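Enterotoxin SEN variant (Staphylococcus aureus, PDB 6KRY) probably acts as a secreted superantigen toxin, as related staphylococcal enterotoxins do by linking MHC class II molecules to T-cell receptors. Local coordinates at residues K141-T151 with F206-S215; I49-L58 with Y87-E98. All coordinates share one frame; numbering follows the deposited sequence.

Followed from the N terminus, the chain first closes contact 2, where residues 49-58 of the OB-fold domain meet 87-98 around a loop that holds strand 60-66, helix 70-76 and strand 81-84. Only after that loop is complete does contact 1 open, where 141-151 meets 206-215 in the beta-grasp domain around the rest of helix 146-161, strands 173-180 and 188-191 and helix 200-203. The two loops lie in series, neither nested nor crossed, each within one domain. The centres of contact 1 and contact 2 are about 22 Å apart, and the nearest atoms of contact 1 and contact 2 about 6 Å, without touching. Gln-147 of contact 1 nevertheless bonds Leu-86, next to contact 2.

Contact 1 of 2, residues K141-T151 with F206-S215; sequences KAKVTVQELDT and FYSDNRTVSS
Gln-147 and Tyr-207 meet face to face: the glutamine amide lies almost parallel to the phenol ring, 9° between planes, and its CG stands 3.6 Å from the Tyr-207 ring centroid in a CH-pi contact. The extended glutamine chain, with CG anti to the backbone N (chi1 178°), carries the amide across this face, while Phe-206 CZ rests over the opposite one, nearer the rim. At the ring edge Tyr-207 OH donates to Asp-150 OD2, 2.5 Å away, reaching the carboxylate from above its plane; water 4 donates to both this hydroxyl and Thr-151 OG1. The stack on its face and the bond at its hydroxyl together restrict the ring's position against the start of the helix, with water 3 joining Gln-147 NE2 to Tyr-207 O.

Beyond this knot runs a short antiparallel pair. Val-144 and Val-213 are hydrogen-bonded partners in both directions, Val-144 N to Val-213 O at 3.0 Å, and Val-146 N extends the pairing to Arg-211 O, which also accepts from water 2. The side chains of Val-144 and Val-213 lie on the same face of the pair, where Val-213 CG2 is 4.0 Å from Leu-149 CD1. At the far end Ser-215 OG donates to Lys-141 O at 2.7 Å, on a lone pair in the carbonyl plane. The other face is looser. There Lys-143 CB touches Thr-212 CG2 at 3.9 Å before its chain extends into solvent, although Thr-145 on that face is buried and caps the helix by accepting from Glu-148 N.

Strand 143-145 leads directly into helix 146-161, the long helix of the beta-grasp domain, whose Val-146 and Asp-150 pack on strands 173-180 and 188-191. Gln-147 NE2 bonds Tyr-104 O and its OE1 bonds Leu-86 N, tying this helix start to the OB-fold domain.

Contact 2 of 2, residues I49-L58 with Y87-E98; sequences ILKDIDISVL and YYGNKCVGLTEE
The backbones of Leu-58 and Gly-89 come closest here, their CA atoms 6.7 Å apart, and no backbone hydrogen bond joins 49-58 to 87-98, so the contacts depend on side chains, at two separate places. One is built around Tyr-87. With chi1 at 64° its ring is tucked back over its own backbone, and the Tyr-87 and Ile-55 side chains run antiparallel past one another. Ile-55 CD1 sits squarely over one face, 3.8 Å from the Tyr-87 ring centroid and 4° off the normal, a CH-pi contact, while Ile-55 CG2 moves out toward the phenol carbon CZ. Leu-58 takes the ring edge instead: its CD1 lies in the ring plane, 3.6 Å from Tyr-87 CE1, and also touches Gly-89 CA at 3.5 Å, where the lack of a side chain leaves room for the methyl. Val-57 CG2 meets the hydroxyl end, whose polar partner is Thr-29 O.

The second place combines a salt bridge with an apolar contact. Lys-51, bent at chi2 and chi4, curls over so that NZ forms a salt bridge to Glu-98 OE2 at 2.9 Å, meeting it on the syn side, 24° out of the carboxylate plane. Glu-98 OE1 bonds Ser-62 OG, so each carboxylate oxygen has a partner. Leu-95, three residues earlier at the start of a type I turn, lays CD2 against the Lys-51 ammonium and brings CD1 to 3.9 Å from Ile-49 CD1.

Within the OB-fold domain these two places join strand 47-55 and the turn after it to strand 86-88 and the loop that follows. Strand 60-66 flanks Ile-49, Lys-51 and Ile-55, Tyr-87 also meets Trp-30 and, in strand 31-37, Leu-32, and Cys-92 lies against Cys-102 of strand 100-109 without the predicted disulfide.

Contact 1 of 2, residues K141-T151 with F206-S215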
loop_
_atom_site.group_PDB
_atom_site.type_symbol
_atom_site.label_atom_id
_atom_site.label_comp_id
_atom_site.label_asym_id
_atom_site.label_seq_id
_atom_site.Cartn_x
_atom_site.Cartn_y
_atom_site.Cartn_z
ATOM N N LYS A 141 1.823 -11.691 9.264
ATOM C CA LYS A 141 2.597 -12.295 8.174
ATOM C C LYS A 141 4.083 -12.206 8.465
ATOM O O LYS A 141 4.544 -11.152 8.882
ATOM C CB LYS A 141 2.309 -11.561 6.870
ATOM C CG LYS A 141 0.828 -11.491 6.515
ATOM C CD LYS A 141 0.526 -10.756 5.224
ATOM C CE LYS A 141 -0.953 -10.853 4.887
ATOM N NZ LYS A 141 -1.413 -9.771 4.022
ATOM N N ALA A 142 4.804 -13.312 8.240
ATOM C CA ALA A 142 6.267 -13.352 8.438
ATOM C C ALA A 142 6.957 -12.520 7.351
ATOM O O ALA A 142 7.806 -11.692 7.641
ATOM C CB ALA A 142 6.781 -14.771 8.473
ATOM N N LYS A 143 6.557 -12.763 6.099
ATOM C CA LYS A 143 6.847 -11.968 4.941
ATOM C C LYS A 143 5.630 -11.091 4.666
ATOM O O LYS A 143 4.540 -11.627 4.511
ATOM C CB LYS A 143 7.081 -12.824 3.692
ATOM C CG LYS A 143 8.370 -13.627 3.688
ATOM C CD LYS A 143 8.674 -14.208 2.337
ATOM C CE LYS A 143 9.936 -15.025 2.429
ATOM N NZ LYS A 143 10.296 -15.660 1.142
ATOM N N VAL A 144 5.861 -9.777 4.541
ATOM C CA VAL A 144 4.790 -8.775 4.426
ATOM C C VAL A 144 5.162 -7.812 3.301
ATOM O O VAL A 144 6.345 -7.523 3.092
ATOM C CB VAL A 144 4.533 -8.060 5.770
ATOM C CG1 VAL A 144 5.699 -7.187 6.208
ATOM C CG2 VAL A 144 3.261 -7.232 5.774
ATOM N N THR A 145 4.168 -7.370 2.535
ATOM C CA THR A 145 4.487 -6.396 1.493
ATOM C C THR A 145 4.710 -5.018 2.122
ATOM O O THR A 145 4.092 -4.650 3.140
ATOM C CB THR A 145 3.450 -6.275 0.382
ATOM O OG1 THR A 145 2.258 -5.764 0.969
ATOM C CG2 THR A 145 3.269 -7.603 -0.331
ATOM N N VAL A 146 5.623 -4.276 1.491
ATOM C CA VAL A 146 5.805 -2.897 1.863
ATOM C C VAL A 146 4.462 -2.166 1.734
ATOM O O VAL A 146 4.117 -1.299 2.560
ATOM C CB VAL A 146 6.960 -2.271 1.049
ATOM C CG1 VAL A 146 7.061 -0.782 1.295
ATOM C CG2 VAL A 146 8.290 -2.924 1.400
ATOM N N GLN A 147 3.684 -2.504 0.692
ATOM C CA GLN A 147 2.413 -1.840 0.492
ATOM C C GLN A 147 1.551 -1.929 1.779
ATOM O O GLN A 147 0.931 -0.961 2.199
ATOM C CB GLN A 147 1.688 -2.431 -0.713
ATOM C CG GLN A 147 0.324 -1.800 -0.949
ATOM C CD GLN A 147 -0.449 -2.289 -2.148
ATOM O OE1 GLN A 147 -1.501 -1.738 -2.443
ATOM N NE2 GLN A 147 0.049 -3.295 -2.858
ATOM N N GLU A 148 1.497 -3.115 2.383
ATOM C CA GLU A 148 0.688 -3.317 3.600
ATOM C C GLU A 148 1.174 -2.394 4.717
ATOM O O GLU A 148 0.368 -1.716 5.358
ATOM C CB GLU A 148 0.708 -4.770 4.045
ATOM C CG GLU A 148 -0.049 -4.990 5.340
ATOM C CD GLU A 148 -0.294 -6.451 5.694
ATOM O OE1 GLU A 148 -0.174 -7.345 4.798
ATOM O OE2 GLU A 148 -0.558 -6.692 6.893
ATOM N N LEU A 149 2.489 -2.369 4.942
ATOM C CA LEU A 149 3.094 -1.523 6.014
ATOM C C LEU A 149 2.863 -0.030 5.734
ATOM O O LEU A 149 2.447 0.707 6.628
ATOM C CB LEU A 149 4.595 -1.809 6.152
ATOM C CG LEU A 149 4.978 -3.258 6.434
ATOM C CD1 LEU A 149 6.476 -3.394 6.666
ATOM C CD2 LEU A 149 4.191 -3.808 7.636
ATOM N N ASP A 150 3.177 0.403 4.504
ATOM C CA ASP A 150 3.045 1.783 4.054
ATOM C C ASP A 150 1.590 2.250 4.220
ATOM O O ASP A 150 1.320 3.323 4.752
ATOM C CB ASP A 150 3.514 1.915 2.607
ATOM C CG ASP A 150 3.781 3.315 2.104
ATOM O OD1 ASP A 150 3.916 4.238 2.939
ATOM O OD2 ASP A 150 3.862 3.454 0.858
ATOM N N THR A 151 0.642 1.435 3.774
ATOM C CA THR A 151 -0.734 1.812 3.812
ATOM C C THR A 151 -1.203 1.986 5.258
ATOM O O THR A 151 -1.865 2.965 5.563
ATOM C CB THR A 151 -1.618 0.781 3.106
ATOM O OG1 THR A 151 -1.217 0.710 1.745
ATOM C CG2 THR A 151 -3.073 1.162 3.195
ATOM N N PHE A 206 3.192 2.006 -8.428
ATOM C CA PHE A 206 4.533 1.725 -7.924
ATOM C C PHE A 206 4.565 0.482 -7.023
ATOM O O PHE A 206 5.658 -0.113 -6.842
ATOM C CB PHE A 206 5.162 2.929 -7.206
ATOM C CG PHE A 206 4.603 3.304 -5.856
ATOM C CD1 PHE A 206 3.372 3.939 -5.740
ATOM C CD2 PHE A 206 5.334 3.073 -4.705
ATOM C CE1 PHE A 206 2.881 4.337 -4.505
ATOM C CE2 PHE A 206 4.848 3.479 -3.480
ATOM C CZ PHE A 206 3.620 4.079 -3.367
ATOM N N TYR A 207 3.420 0.094 -6.449
ATOM C CA TYR A 207 3.350 -1.116 -5.607
ATOM C C TYR A 207 3.404 -2.417 -6.440
ATOM O O TYR A 207 3.405 -3.514 -5.842
ATOM C CB TYR A 207 2.090 -1.081 -4.745
ATOM C CG TYR A 207 2.072 -0.048 -3.656
ATOM C CD1 TYR A 207 3.145 0.118 -2.791
ATOM C CD2 TYR A 207 0.925 0.686 -3.401
ATOM C CE1 TYR A 207 3.092 1.053 -1.761
ATOM C CE2 TYR A 207 0.862 1.621 -2.380
ATOM C CZ TYR A 207 1.954 1.807 -1.547
ATOM O OH TYR A 207 1.912 2.755 -0.551
ATOM N N SER A 208 3.422 -2.302 -7.792
ATOM C CA SER A 208 3.383 -3.437 -8.704
ATOM C C SER A 208 4.662 -4.281 -8.593
ATOM O O SER A 208 4.637 -5.431 -9.030
ATOM C CB SER A 208 3.085 -3.015 -10.142
ATOM O OG SER A 208 4.198 -2.352 -10.687
ATOM N N ASP A 209 5.711 -3.755 -7.936
ATOM C CA ASP A 209 6.942 -4.486 -7.720
ATOM C C ASP A 209 6.768 -5.565 -6.649
ATOM O O ASP A 209 7.621 -6.454 -6.514
ATOM C CB ASP A 209 8.140 -3.587 -7.394
ATOM C CG ASP A 209 8.047 -2.817 -6.081
ATOM O OD1 ASP A 209 7.067 -3.005 -5.373
ATOM O OD2 ASP A 209 8.983 -1.997 -5.785
ATOM N N ASN A 210 5.669 -5.501 -5.893
ATOM C CA ASN A 210 5.343 -6.500 -4.883
ATOM C C ASN A 210 6.469 -6.584 -3.848
ATOM O O ASN A 210 6.741 -7.644 -3.284
ATOM C CB ASN A 210 5.062 -7.868 -5.504
ATOM C CG ASN A 210 4.104 -8.671 -4.666
ATOM O OD1 ASN A 210 3.003 -8.200 -4.386
ATOM N ND2 ASN A 210 4.543 -9.829 -4.197
ATOM N N ARG A 211 7.145 -5.474 -3.592
ATOM C CA ARG A 211 8.293 -5.499 -2.693
ATOM C C ARG A 211 7.854 -6.008 -1.321
ATOM O O ARG A 211 6.879 -5.547 -0.758
ATOM C CB ARG A 211 8.919 -4.117 -2.527
ATOM C CG ARG A 211 10.236 -4.125 -1.763
ATOM C CD ARG A 211 11.017 -2.815 -1.841
ATOM N NE ARG A 211 12.324 -3.033 -1.217
ATOM C CZ ARG A 211 13.380 -2.234 -1.345
ATOM N NH1 ARG A 211 13.262 -1.081 -1.964
ATOM N NH2 ARG A 211 14.552 -2.603 -0.856
ATOM N N THR A 212 8.656 -6.923 -0.794
ATOM C CA THR A 212 8.327 -7.750 0.349
ATOM C C THR A 212 9.502 -7.702 1.336
ATOM O O THR A 212 10.641 -7.732 0.879
ATOM C CB THR A 212 8.047 -9.190 -0.120
ATOM O OG1 THR A 212 6.810 -9.205 -0.852
ATOM C CG2 THR A 212 7.904 -10.177 1.003
ATOM N N VAL A 213 9.213 -7.658 2.650
ATOM C CA VAL A 213 10.238 -7.667 3.678
ATOM C C VAL A 213 9.851 -8.652 4.796
ATOM O O VAL A 213 8.699 -9.020 4.970
ATOM C CB VAL A 213 10.450 -6.257 4.278
ATOM C CG1 VAL A 213 10.940 -5.262 3.244
ATOM C CG2 VAL A 213 9.208 -5.695 4.959
ATOM N N SER A 214 10.848 -8.981 5.626
ATOM C CA SER A 214 10.651 -9.720 6.853
ATOM C C SER A 214 10.034 -8.807 7.922
ATOM O O SER A 214 10.638 -7.839 8.364
ATOM C CB SER A 214 11.991 -10.296 7.314
ATOM O OG SER A 214 11.850 -10.896 8.597
ATOM N N SER A 215 8.838 -9.129 8.384
ATOM C CA SER A 215 8.165 -8.307 9.432
ATOM C C SER A 215 8.981 -8.294 10.739
ATOM O O SER A 215 8.876 -7.334 11.481
ATOM C CB SER A 215 6.756 -8.738 9.683
ATOM O OG SER A 215 6.703 -10.068 10.164
HETATM O O HOH W 1 9.456 -12.086 9.811
HETATM O O HOH W 2 5.066 -3.699 -1.728
HETATM O O HOH W 3 2.811 -4.413 -3.313
HETATM O O HOH W 4 -0.298 3.228 0.823
#

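Contact 2 of 2, residues I49-L58 with Y87-E98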
loop_
_atom_site.group_PDB
_atom_site.type_symbol
_atom_site.label_atom_id
_atom_site.label_comp_id
_atom_site.label_asym_id
_atom_site.label_seq_id
_atom_site.Cartn_x
_atom_site.Cartn_y
_atom_site.Cartn_z
ATOM N N ILE A 49 -6.113 -13.320 -11.785
ATOM C CA ILE A 49 -7.475 -13.006 -11.507
ATOM C C ILE A 49 -8.048 -14.009 -10.515
ATOM O O ILE A 49 -7.919 -15.226 -10.663
ATOM C CB ILE A 49 -8.298 -12.905 -12.808
ATOM C CG1 ILE A 49 -7.782 -11.740 -13.665
ATOM C CG2 ILE A 49 -9.783 -12.744 -12.501
ATOM C CD1 ILE A 49 -8.282 -11.734 -15.054
ATOM N N LEU A 50 -8.686 -13.447 -9.488
ATOM C CA LEU A 50 -9.327 -14.162 -8.397
ATOM C C LEU A 50 -10.827 -13.887 -8.398
ATOM O O LEU A 50 -11.254 -12.728 -8.537
ATOM C CB LEU A 50 -8.758 -13.697 -7.066
ATOM C CG LEU A 50 -7.288 -14.010 -6.868
ATOM C CD1 LEU A 50 -6.453 -12.809 -7.251
ATOM C CD2 LEU A 50 -7.041 -14.447 -5.446
ATOM N N LYS A 51 -11.610 -14.957 -8.189
ATOM C CA LYS A 51 -13.079 -14.898 -8.155
ATOM C C LYS A 51 -13.581 -14.759 -6.716
ATOM O O LYS A 51 -12.867 -15.035 -5.790
ATOM C CB LYS A 51 -13.667 -16.168 -8.767
ATOM C CG LYS A 51 -13.114 -16.495 -10.142
ATOM C CD LYS A 51 -13.059 -15.307 -11.102
ATOM C CE LYS A 51 -12.476 -15.682 -12.450
ATOM N NZ LYS A 51 -13.528 -16.187 -13.358
ATOM N N ASP A 52 -14.840 -14.346 -6.573
ATOM C CA ASP A 52 -15.535 -14.343 -5.283
ATOM C C ASP A 52 -14.733 -13.514 -4.280
ATOM O O ASP A 52 -14.516 -13.896 -3.142
ATOM C CB ASP A 52 -15.761 -15.757 -4.730
ATOM C CG ASP A 52 -16.581 -16.669 -5.635
ATOM O OD1 ASP A 52 -17.075 -16.177 -6.662
ATOM O OD2 ASP A 52 -16.721 -17.877 -5.308
ATOM N N ILE A 53 -14.281 -12.361 -4.735
ATOM C CA ILE A 53 -13.774 -11.343 -3.846
ATOM C C ILE A 53 -14.762 -10.178 -3.900
ATOM O O ILE A 53 -14.763 -9.422 -4.877
ATOM C CB ILE A 53 -12.386 -10.865 -4.274
ATOM C CG1 ILE A 53 -11.404 -12.017 -4.472
ATOM C CG2 ILE A 53 -11.869 -9.803 -3.305
ATOM C CD1 ILE A 53 -10.920 -12.618 -3.213
ATOM N N ASP A 54 -15.585 -10.050 -2.862
ATOM C CA ASP A 54 -16.748 -9.180 -2.922
ATOM C C ASP A 54 -16.372 -7.844 -2.299
ATOM O O ASP A 54 -15.903 -7.769 -1.169
ATOM C CB ASP A 54 -17.964 -9.899 -2.338
ATOM C CG ASP A 54 -18.368 -11.011 -3.301
ATOM O OD1 ASP A 54 -18.873 -10.679 -4.410
ATOM O OD2 ASP A 54 -18.057 -12.183 -3.002
ATOM N N ILE A 55 -16.496 -6.797 -3.102
ATOM C CA ILE A 55 -16.241 -5.462 -2.653
ATOM C C ILE A 55 -17.540 -4.664 -2.829
ATOM O O ILE A 55 -17.896 -4.204 -3.950
ATOM C CB ILE A 55 -15.057 -4.829 -3.399
ATOM C CG1 ILE A 55 -13.762 -5.626 -3.184
ATOM C CG2 ILE A 55 -14.921 -3.386 -2.951
ATOM C CD1 ILE A 55 -12.547 -5.068 -3.888
ATOM N N SER A 56 -18.221 -4.511 -1.704
ATOM C CA SER A 56 -19.548 -3.959 -1.648
ATOM C C SER A 56 -19.598 -2.543 -2.238
ATOM O O SER A 56 -20.492 -2.190 -3.020
ATOM C CB SER A 56 -20.042 -3.974 -0.234
ATOM O OG SER A 56 -21.465 -3.954 -0.247
ATOM N N VAL A 57 -18.631 -1.714 -1.879
ATOM C CA VAL A 57 -18.731 -0.302 -2.236
ATOM C C VAL A 57 -18.603 -0.106 -3.750
ATOM O O VAL A 57 -19.090 0.895 -4.250
ATOM C CB VAL A 57 -17.728 0.557 -1.455
ATOM C CG1 VAL A 57 -18.085 0.568 0.030
ATOM C CG2 VAL A 57 -16.293 0.107 -1.678
ATOM N N LEU A 58 -17.958 -1.024 -4.486
ATOM C CA LEU A 58 -17.823 -0.870 -5.955
ATOM C C LEU A 58 -18.737 -1.867 -6.680
ATOM O O LEU A 58 -18.791 -1.865 -7.881
ATOM C CB LEU A 58 -16.358 -1.065 -6.384
ATOM C CG LEU A 58 -15.357 0.045 -6.008
ATOM C CD1 LEU A 58 -14.031 -0.152 -6.726
ATOM C CD2 LEU A 58 -15.891 1.439 -6.319
ATOM N N TYR A 87 -7.213 -0.851 -3.632
ATOM C CA TYR A 87 -7.766 -1.235 -4.922
ATOM C C TYR A 87 -8.419 -0.036 -5.609
ATOM O O TYR A 87 -8.663 1.032 -5.017
ATOM C CB TYR A 87 -8.768 -2.388 -4.761
ATOM C CG TYR A 87 -9.979 -2.020 -3.956
ATOM C CD1 TYR A 87 -11.064 -1.401 -4.552
ATOM C CD2 TYR A 87 -10.012 -2.204 -2.593
ATOM C CE1 TYR A 87 -12.139 -0.952 -3.804
ATOM C CE2 TYR A 87 -11.097 -1.800 -1.832
ATOM C CZ TYR A 87 -12.169 -1.183 -2.442
ATOM O OH TYR A 87 -13.244 -0.753 -1.716
ATOM N N TYR A 88 -8.696 -0.241 -6.904
ATOM C CA TYR A 88 -9.368 0.722 -7.719
ATOM C C TYR A 88 -10.356 0.010 -8.641
ATOM O O TYR A 88 -10.185 -1.151 -9.003
ATOM C CB TYR A 88 -8.338 1.553 -8.482
ATOM C CG TYR A 88 -7.617 0.828 -9.591
ATOM C CD1 TYR A 88 -8.162 0.815 -10.851
ATOM C CD2 TYR A 88 -6.352 0.284 -9.425
ATOM C CE1 TYR A 88 -7.529 0.197 -11.909
ATOM C CE2 TYR A 88 -5.699 -0.352 -10.485
ATOM C CZ TYR A 88 -6.293 -0.382 -11.731
ATOM O OH TYR A 88 -5.776 -0.989 -12.832
ATOM N N GLY A 89 -11.417 0.736 -9.001
ATOM C CA GLY A 89 -12.467 0.222 -9.873
ATOM C C GLY A 89 -12.436 0.856 -11.260
ATOM O O GLY A 89 -12.716 0.163 -12.247
ATOM N N ASN A 90 -12.103 2.157 -11.330
ATOM C CA ASN A 90 -12.070 2.975 -12.557
ATOM C C ASN A 90 -10.841 2.611 -13.389
ATOM O O ASN A 90 -9.743 2.677 -12.877
ATOM C CB ASN A 90 -12.074 4.463 -12.167
ATOM C CG ASN A 90 -11.743 5.463 -13.265
ATOM O OD1 ASN A 90 -12.180 5.300 -14.402
ATOM N ND2 ASN A 90 -11.045 6.550 -12.929
ATOM N N LYS A 91 -11.045 2.298 -14.684
ATOM C CA LYS A 91 -9.982 1.856 -15.648
ATOM C C LYS A 91 -9.619 0.383 -15.402
ATOM O O LYS A 91 -8.626 -0.097 -15.989
ATOM C CB LYS A 91 -8.644 2.621 -15.584
ATOM C CG LYS A 91 -8.689 4.145 -15.477
ATOM C CD LYS A 91 -9.054 4.858 -16.765
ATOM C CE LYS A 91 -10.550 4.986 -16.978
ATOM N NZ LYS A 91 -10.909 4.953 -18.417
ATOM N N CYS A 92 -10.351 -0.317 -14.515
ATOM C CA CYS A 92 -10.024 -1.724 -14.206
ATOM C C CYS A 92 -10.743 -2.581 -15.238
ATOM O O CYS A 92 -11.935 -2.512 -15.351
ATOM C CB CYS A 92 -10.455 -2.158 -12.814
ATOM S SG CYS A 92 -10.199 -3.927 -12.472
ATOM N N VAL A 93 -9.969 -3.381 -15.968
ATOM C CA VAL A 93 -10.491 -4.318 -16.925
ATOM C C VAL A 93 -10.350 -5.740 -16.385
ATOM O O VAL A 93 -9.223 -6.213 -16.133
ATOM C CB VAL A 93 -9.725 -4.160 -18.253
ATOM C CG1 VAL A 93 -10.217 -5.145 -19.289
ATOM C CG2 VAL A 93 -9.814 -2.733 -18.787
ATOM N N GLY A 94 -11.483 -6.434 -16.285
ATOM C CA GLY A 94 -11.526 -7.835 -15.992
ATOM C C GLY A 94 -12.154 -8.632 -17.122
ATOM O O GLY A 94 -12.277 -8.175 -18.282
ATOM N N LEU A 95 -12.527 -9.858 -16.774
ATOM C CA LEU A 95 -13.241 -10.744 -17.668
ATOM C C LEU A 95 -14.563 -10.071 -18.101
ATOM O O LEU A 95 -15.172 -9.349 -17.355
ATOM C CB LEU A 95 -13.479 -12.055 -16.908
ATOM C CG LEU A 95 -12.449 -13.176 -17.056
ATOM C CD1 LEU A 95 -11.114 -12.734 -17.617
ATOM C CD2 LEU A 95 -12.274 -13.916 -15.744
ATOM N N THR A 96 -15.005 -10.336 -19.339
ATOM C CA THR A 96 -16.037 -9.508 -20.026
ATOM C C THR A 96 -17.373 -9.463 -19.265
ATOM O O THR A 96 -18.039 -8.437 -19.208
ATOM C CB THR A 96 -16.280 -10.026 -21.450
ATOM O OG1 THR A 96 -15.040 -9.983 -22.157
ATOM C CG2 THR A 96 -17.328 -9.228 -22.198
ATOM N N GLU A 97 -17.762 -10.587 -18.676
ATOM C CA GLU A 97 -19.061 -10.748 -18.043
ATOM C C GLU A 97 -18.908 -10.709 -16.515
ATOM O O GLU A 97 -19.699 -11.295 -15.788
ATOM C CB GLU A 97 -19.662 -12.076 -18.522
ATOM C CG GLU A 97 -18.822 -13.316 -18.171
ATOM C CD GLU A 97 -17.364 -13.393 -18.653
ATOM O OE1 GLU A 97 -16.730 -14.473 -18.499
ATOM O OE2 GLU A 97 -16.852 -12.385 -19.176
ATOM N N GLU A 98 -17.846 -10.074 -16.017
ATOM C CA GLU A 98 -17.588 -10.036 -14.595
ATOM C C GLU A 98 -17.493 -8.564 -14.183
ATOM O O GLU A 98 -17.324 -7.682 -15.036
ATOM C CB GLU A 98 -16.297 -10.781 -14.246
ATOM C CG GLU A 98 -16.377 -12.266 -14.523
ATOM C CD GLU A 98 -15.406 -13.152 -13.751
ATOM O OE1 GLU A 98 -14.311 -12.659 -13.294
ATOM O OE2 GLU A 98 -15.726 -14.367 -13.627
#